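Local coordinates for protein N-glycosylase/DNA lyase (Methanocaldococcus jannaschii, PDB 3FHF) that is an all-helical member of the 8-oxoguanine DNA glycosylase family, DNA repair proteins of the helix-hairpin-helix class, at residues 37-48 against 103-114. Numbering follows the deposited sequence. Where two conformers were deposited one is given.
Sequences KNKSNEEWFKEL and ARRFKNIKDIVE
K110 runs obliquely across one face of the W44 indole, its CG 3.6 Å from the centroid of the six-membered ring in a CH-pi contact. With CG anti to the backbone N (chi1 179°) and every later torsion also extended, the chain carries its ammonium to the turn before helix 41-54. There NZ donates to the carbonyls of K37 and K39, 2.6 Å from K39 O; it meets the K39 carbonyl in its plane and that of K37 from above. Lysine suits this place because its methylenes cover the ring while its end grips the turn. W44 is itself a knob among I109, K110, V113 and E114, with V113 CG1 at its edge; tryptophan offers a broad apolar face to the lysine and an N-H, NE1, for F36 O.

Helix 109-115 is held at its start by N41, suited because an amide accepts and donates at once: OD1 takes D111 N in the carbonyl plane (3.2 Å) and, weakly, K110 N, while ND2 gives to D111 OD2 (2.8 Å) from above the carboxylate plane. At the outer end, K37 NZ forms a salt bridge with E114 OE2, met on its syn side (2.6 Å).

Apolar groups fill the buried side: I109 CG2 meets W44 CB at 3.5 Å, and F45 CE1 lies 3.9 Å from A103 CB. The axes of segments 41-48 and 109-114 run at 85° to each other, joining two helices within the all-helical glycosylase fold of the helix-hairpin-helix class.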
loop_
_atom_site.group_PDB
_atom_site.type_symbol
_atom_site.label_atom_id
_atom_site.label_comp_id
_atom_site.label_asym_id
_atom_site.label_seq_id
_atom_site.Cartn_x
_atom_site.Cartn_y
_atom_site.Cartn_z
ATOM N N LYS A 37 7.353 -11.720 -8.021
ATOM C CA LYS A 37 7.775 -11.796 -9.410
ATOM C C LYS A 37 7.661 -13.256 -9.864
ATOM O O LYS A 37 7.489 -13.537 -11.046
ATOM C CB LYS A 37 9.218 -11.303 -9.565
ATOM C CG LYS A 37 9.571 -10.879 -10.986
ATOM C CD LYS A 37 9.639 -12.069 -11.928
ATOM C CE LYS A 37 9.481 -11.655 -13.380
ATOM N NZ LYS A 37 8.072 -11.274 -13.667
ATOM N N ASN A 38 7.731 -14.180 -8.912
ATOM C CA ASN A 38 7.638 -15.603 -9.221
ATOM C C ASN A 38 6.265 -16.216 -8.956
ATOM O O ASN A 38 6.027 -17.378 -9.287
ATOM C CB ASN A 38 8.693 -16.376 -8.431
ATOM C CG ASN A 38 10.096 -15.900 -8.724
ATOM O OD1 ASN A 38 10.496 -15.799 -9.884
ATOM N ND2 ASN A 38 10.854 -15.600 -7.673
ATOM N N LYS A 39 5.361 -15.446 -8.364
ATOM C CA LYS A 39 4.026 -15.950 -8.065
ATOM C C LYS A 39 3.083 -15.826 -9.265
ATOM O O LYS A 39 3.343 -15.069 -10.189
ATOM C CB LYS A 39 3.448 -15.223 -6.846
ATOM C CG LYS A 39 4.150 -15.577 -5.539
ATOM C CD LYS A 39 3.537 -14.839 -4.355
ATOM C CE LYS A 39 4.138 -15.303 -3.038
ATOM N NZ LYS A 39 5.621 -15.234 -3.065
ATOM N N SER A 40 1.986 -16.574 -9.229
ATOM C CA SER A 40 1.019 -16.594 -10.326
ATOM C C SER A 40 0.033 -15.431 -10.356
ATOM O O SER A 40 -0.098 -14.676 -9.388
ATOM C CB SER A 40 0.214 -17.883 -10.264
ATOM O OG SER A 40 -0.705 -17.822 -9.183
ATOM N N ASN A 41 -0.669 -15.312 -11.482
ATOM C CA ASN A 41 -1.678 -14.273 -11.667
ATOM C C ASN A 41 -2.684 -14.339 -10.535
ATOM O O ASN A 41 -3.144 -13.316 -10.040
ATOM C CB ASN A 41 -2.435 -14.477 -12.984
ATOM C CG ASN A 41 -1.763 -13.809 -14.159
ATOM O OD1 ASN A 41 -1.662 -12.582 -14.221
ATOM N ND2 ASN A 41 -1.311 -14.613 -15.109
ATOM N N GLU A 42 -3.039 -15.557 -10.143
ATOM C CA GLU A 42 -4.010 -15.760 -9.078
ATOM C C GLU A 42 -3.522 -15.149 -7.768
ATOM O O GLU A 42 -4.287 -14.503 -7.054
ATOM C CB GLU A 42 -4.282 -17.256 -8.888
ATOM C CG GLU A 42 -4.721 -17.976 -10.159
ATOM C CD GLU A 42 -3.642 -17.983 -11.225
ATOM O OE1 GLU A 42 -2.517 -18.423 -10.924
ATOM O OE2 GLU A 42 -3.912 -17.549 -12.364
ATOM N N GLU A 43 -2.244 -15.355 -7.463
ATOM C CA GLU A 43 -1.642 -14.825 -6.243
ATOM C C GLU A 43 -1.664 -13.301 -6.251
ATOM O O GLU A 43 -1.921 -12.670 -5.229
ATOM C CB GLU A 43 -0.199 -15.323 -6.105
ATOM C CG GLU A 43 -0.088 -16.808 -5.801
ATOM C CD GLU A 43 -0.616 -17.150 -4.423
ATOM O OE1 GLU A 43 0.017 -16.746 -3.422
ATOM O OE2 GLU A 43 -1.672 -17.815 -4.335
ATOM N N TRP A 44 -1.378 -12.715 -7.406
ATOM C CA TRP A 44 -1.386 -11.265 -7.539
ATOM C C TRP A 44 -2.803 -10.715 -7.361
ATOM O O TRP A 44 -2.994 -9.677 -6.720
ATOM C CB TRP A 44 -0.838 -10.848 -8.904
ATOM C CG TRP A 44 0.657 -10.885 -9.022
ATOM C CD1 TRP A 44 1.485 -11.933 -8.727
ATOM C CD2 TRP A 44 1.495 -9.842 -9.519
ATOM N NE1 TRP A 44 2.787 -11.605 -9.019
ATOM C CE2 TRP A 44 2.821 -10.328 -9.505
ATOM C CE3 TRP A 44 1.255 -8.540 -9.981
ATOM C CZ2 TRP A 44 3.905 -9.558 -9.936
ATOM C CZ3 TRP A 44 2.334 -7.775 -10.409
ATOM C CH2 TRP A 44 3.646 -8.291 -10.383
ATOM N N PHE A 45 -3.799 -11.404 -7.919
ATOM C CA PHE A 45 -5.180 -10.938 -7.791
ATOM C C PHE A 45 -5.629 -10.923 -6.330
ATOM O O PHE A 45 -6.422 -10.063 -5.922
ATOM C CB PHE A 45 -6.147 -11.814 -8.596
ATOM C CG PHE A 45 -7.545 -11.253 -8.660
ATOM C CD1 PHE A 45 -7.813 -10.115 -9.411
ATOM C CD2 PHE A 45 -8.573 -11.817 -7.915
ATOM C CE1 PHE A 45 -9.085 -9.539 -9.416
ATOM C CE2 PHE A 45 -9.853 -11.249 -7.909
ATOM C CZ PHE A 45 -10.107 -10.108 -8.662
ATOM N N LYS A 46 -5.146 -11.889 -5.547
ATOM C CA LYS A 46 -5.491 -11.948 -4.130
ATOM C C LYS A 46 -4.918 -10.739 -3.399
ATOM O O LYS A 46 -5.530 -10.231 -2.462
ATOM C CB LYS A 46 -4.945 -13.221 -3.470
ATOM C CG LYS A 46 -5.861 -14.436 -3.514
ATOM C CD LYS A 46 -5.925 -15.050 -4.893
ATOM C CE LYS A 46 -6.452 -16.477 -4.826
ATOM N NZ LYS A 46 -6.409 -17.157 -6.149
ATOM N N GLU A 47 -3.731 -10.294 -3.805
ATOM C CA GLU A 47 -3.118 -9.131 -3.166
ATOM C C GLU A 47 -3.865 -7.867 -3.555
ATOM O O GLU A 47 -3.945 -6.917 -2.775
ATOM C CB GLU A 47 -1.649 -8.989 -3.557
ATOM C CG GLU A 47 -0.747 -9.964 -2.852
ATOM C CD GLU A 47 -0.816 -9.835 -1.339
ATOM O OE1 GLU A 47 -0.446 -8.768 -0.804
ATOM O OE2 GLU A 47 -1.244 -10.805 -0.687
ATOM N N LEU A 48 -4.408 -7.856 -4.766
ATOM C CA LEU A 48 -5.164 -6.701 -5.228
ATOM C C LEU A 48 -6.416 -6.583 -4.362
ATOM O O LEU A 48 -6.837 -5.485 -4.000
ATOM C CB LEU A 48 -5.564 -6.874 -6.692
ATOM C CG LEU A 48 -6.387 -5.725 -7.289
ATOM C CD1 LEU A 48 -5.531 -4.463 -7.388
ATOM C CD2 LEU A 48 -6.885 -6.122 -8.656
ATOM N N ALA A 103 -13.492 -6.462 -10.595
ATOM C CA ALA A 103 -12.066 -6.530 -10.895
ATOM C C ALA A 103 -11.695 -7.842 -11.558
ATOM O O ALA A 103 -10.610 -7.973 -12.119
ATOM C CB ALA A 103 -11.251 -6.350 -9.617
ATOM N N ARG A 104 -12.597 -8.814 -11.501
ATOM C CA ARG A 104 -12.324 -10.120 -12.085
ATOM C C ARG A 104 -12.067 -10.110 -13.588
ATOM O O ARG A 104 -11.470 -11.046 -14.117
ATOM C CB ARG A 104 -13.461 -11.084 -11.746
ATOM C CG ARG A 104 -13.471 -11.480 -10.281
ATOM C CD ARG A 104 -14.665 -12.338 -9.926
ATOM N NE ARG A 104 -14.682 -12.665 -8.503
ATOM C CZ ARG A 104 -15.669 -13.326 -7.907
ATOM N NH1 ARG A 104 -16.719 -13.727 -8.614
ATOM N NH2 ARG A 104 -15.604 -13.594 -6.609
ATOM N N ARG A 105 -12.499 -9.060 -14.280
ATOM C CA ARG A 105 -12.262 -9.000 -15.719
ATOM C C ARG A 105 -10.778 -8.772 -16.003
ATOM O O ARG A 105 -10.331 -8.892 -17.145
ATOM C CB ARG A 105 -13.115 -7.902 -16.374
ATOM C CG ARG A 105 -12.839 -6.478 -15.929
ATOM C CD ARG A 105 -13.912 -5.566 -16.500
ATOM N NE ARG A 105 -13.630 -4.142 -16.339
ATOM C CZ ARG A 105 -13.521 -3.515 -15.171
ATOM N NH1 ARG A 105 -13.667 -4.179 -14.036
ATOM N NH2 ARG A 105 -13.272 -2.215 -15.143
ATOM N N PHE A 106 -10.030 -8.457 -14.942
ATOM C CA PHE A 106 -8.588 -8.224 -15.014
ATOM C C PHE A 106 -7.861 -9.258 -14.138
ATOM O O PHE A 106 -6.745 -9.007 -13.676
ATOM C CB PHE A 106 -8.238 -6.820 -14.490
ATOM C CG PHE A 106 -8.853 -5.684 -15.279
ATOM C CD1 PHE A 106 -8.568 -5.515 -16.628
ATOM C CD2 PHE A 106 -9.700 -4.768 -14.660
ATOM C CE1 PHE A 106 -9.120 -4.448 -17.348
ATOM C CE2 PHE A 106 -10.255 -3.701 -15.374
ATOM C CZ PHE A 106 -9.964 -3.543 -16.718
ATOM N N LYS A 107 -8.485 -10.416 -13.917
ATOM C CA LYS A 107 -7.887 -11.439 -13.059
ATOM C C LYS A 107 -6.442 -11.808 -13.392
ATOM O O LYS A 107 -5.697 -12.242 -12.513
ATOM C CB LYS A 107 -8.758 -12.705 -13.019
ATOM C CG LYS A 107 -8.852 -13.497 -14.310
ATOM C CD LYS A 107 -9.613 -14.801 -14.066
ATOM C CE LYS A 107 -9.752 -15.632 -15.331
ATOM N NZ LYS A 107 -10.589 -14.943 -16.344
ATOM N N ASN A 108 -6.041 -11.652 -14.648
ATOM C CA ASN A 108 -4.664 -11.947 -15.025
ATOM C C ASN A 108 -3.899 -10.638 -14.827
ATOM O O ASN A 108 -3.192 -10.165 -15.711
ATOM C CB ASN A 108 -4.602 -12.416 -16.478
ATOM C CG ASN A 108 -5.105 -11.373 -17.456
ATOM O OD1 ASN A 108 -6.113 -10.703 -17.207
ATOM N ND2 ASN A 108 -4.418 -11.246 -18.590
ATOM N N ILE A 109 -4.058 -10.075 -13.633
ATOM C CA ILE A 109 -3.462 -8.798 -13.268
ATOM C C ILE A 109 -1.933 -8.743 -13.333
ATOM O O ILE A 109 -1.361 -7.683 -13.575
ATOM C CB ILE A 109 -3.985 -8.357 -11.857
ATOM C CG1 ILE A 109 -3.743 -6.862 -11.655
ATOM C CG2 ILE A 109 -3.323 -9.183 -10.745
ATOM C CD1 ILE A 109 -4.450 -5.983 -12.691
ATOM N N LYS A 110 -1.256 -9.871 -13.134
ATOM C CA LYS A 110 0.202 -9.858 -13.210
ATOM C C LYS A 110 0.659 -9.597 -14.648
ATOM O O LYS A 110 1.508 -8.744 -14.893
ATOM C CB LYS A 110 0.791 -11.184 -12.706
ATOM C CG LYS A 110 2.314 -11.238 -12.787
ATOM C CD LYS A 110 2.874 -12.540 -12.241
ATOM C CE LYS A 110 4.394 -12.582 -12.396
ATOM N NZ LYS A 110 4.989 -13.831 -11.837
ATOM N N ASP A 111 0.093 -10.326 -15.606
ATOM C CA ASP A 111 0.467 -10.135 -17.004
ATOM C C ASP A 111 0.163 -8.713 -17.473
ATOM O O ASP A 111 0.926 -8.132 -18.233
ATOM C CB ASP A 111 -0.268 -11.134 -17.900
ATOM C CG ASP A 111 0.001 -12.566 -17.506
ATOM O OD1 ASP A 111 1.160 -12.880 -17.161
ATOM O OD2 ASP A 111 -0.944 -13.376 -17.548
ATOM N N ILE A 112 -0.959 -8.162 -17.022
ATOM C CA ILE A 112 -1.338 -6.805 -17.395
ATOM C C ILE A 112 -0.347 -5.799 -16.813
ATOM O O ILE A 112 0.193 -4.957 -17.531
ATOM C CB ILE A 112 -2.743 -6.439 -16.862
ATOM C CG1 ILE A 112 -3.810 -7.297 -17.545
ATOM C CG2 ILE A 112 -3.014 -4.952 -17.097
ATOM C CD1 ILE A 112 -5.193 -7.197 -16.897
ATOM N N VAL A 113 -0.122 -5.883 -15.505
ATOM C CA VAL A 113 0.797 -4.963 -14.835
ATOM C C VAL A 113 2.222 -5.006 -15.397
ATOM O O VAL A 113 2.848 -3.965 -15.594
ATOM C CB VAL A 113 0.832 -5.237 -13.298
ATOM C CG1 VAL A 113 2.007 -4.512 -12.642
ATOM C CG2 VAL A 113 -0.473 -4.763 -12.665
ATOM N N GLU A 114 2.737 -6.202 -15.662
ATOM C CA GLU A 114 4.096 -6.316 -16.184
ATOM C C GLU A 114 4.233 -5.887 -17.643
ATOM O O GLU A 114 5.344 -5.659 -18.123
ATOM C CB GLU A 114 4.618 -7.743 -16.007
ATOM C CG GLU A 114 4.615 -8.220 -14.567
ATOM C CD GLU A 114 5.478 -9.453 -14.355
ATOM O OE1 GLU A 114 5.347 -10.428 -15.132
ATOM O OE2 GLU A 114 6.286 -9.444 -13.401
#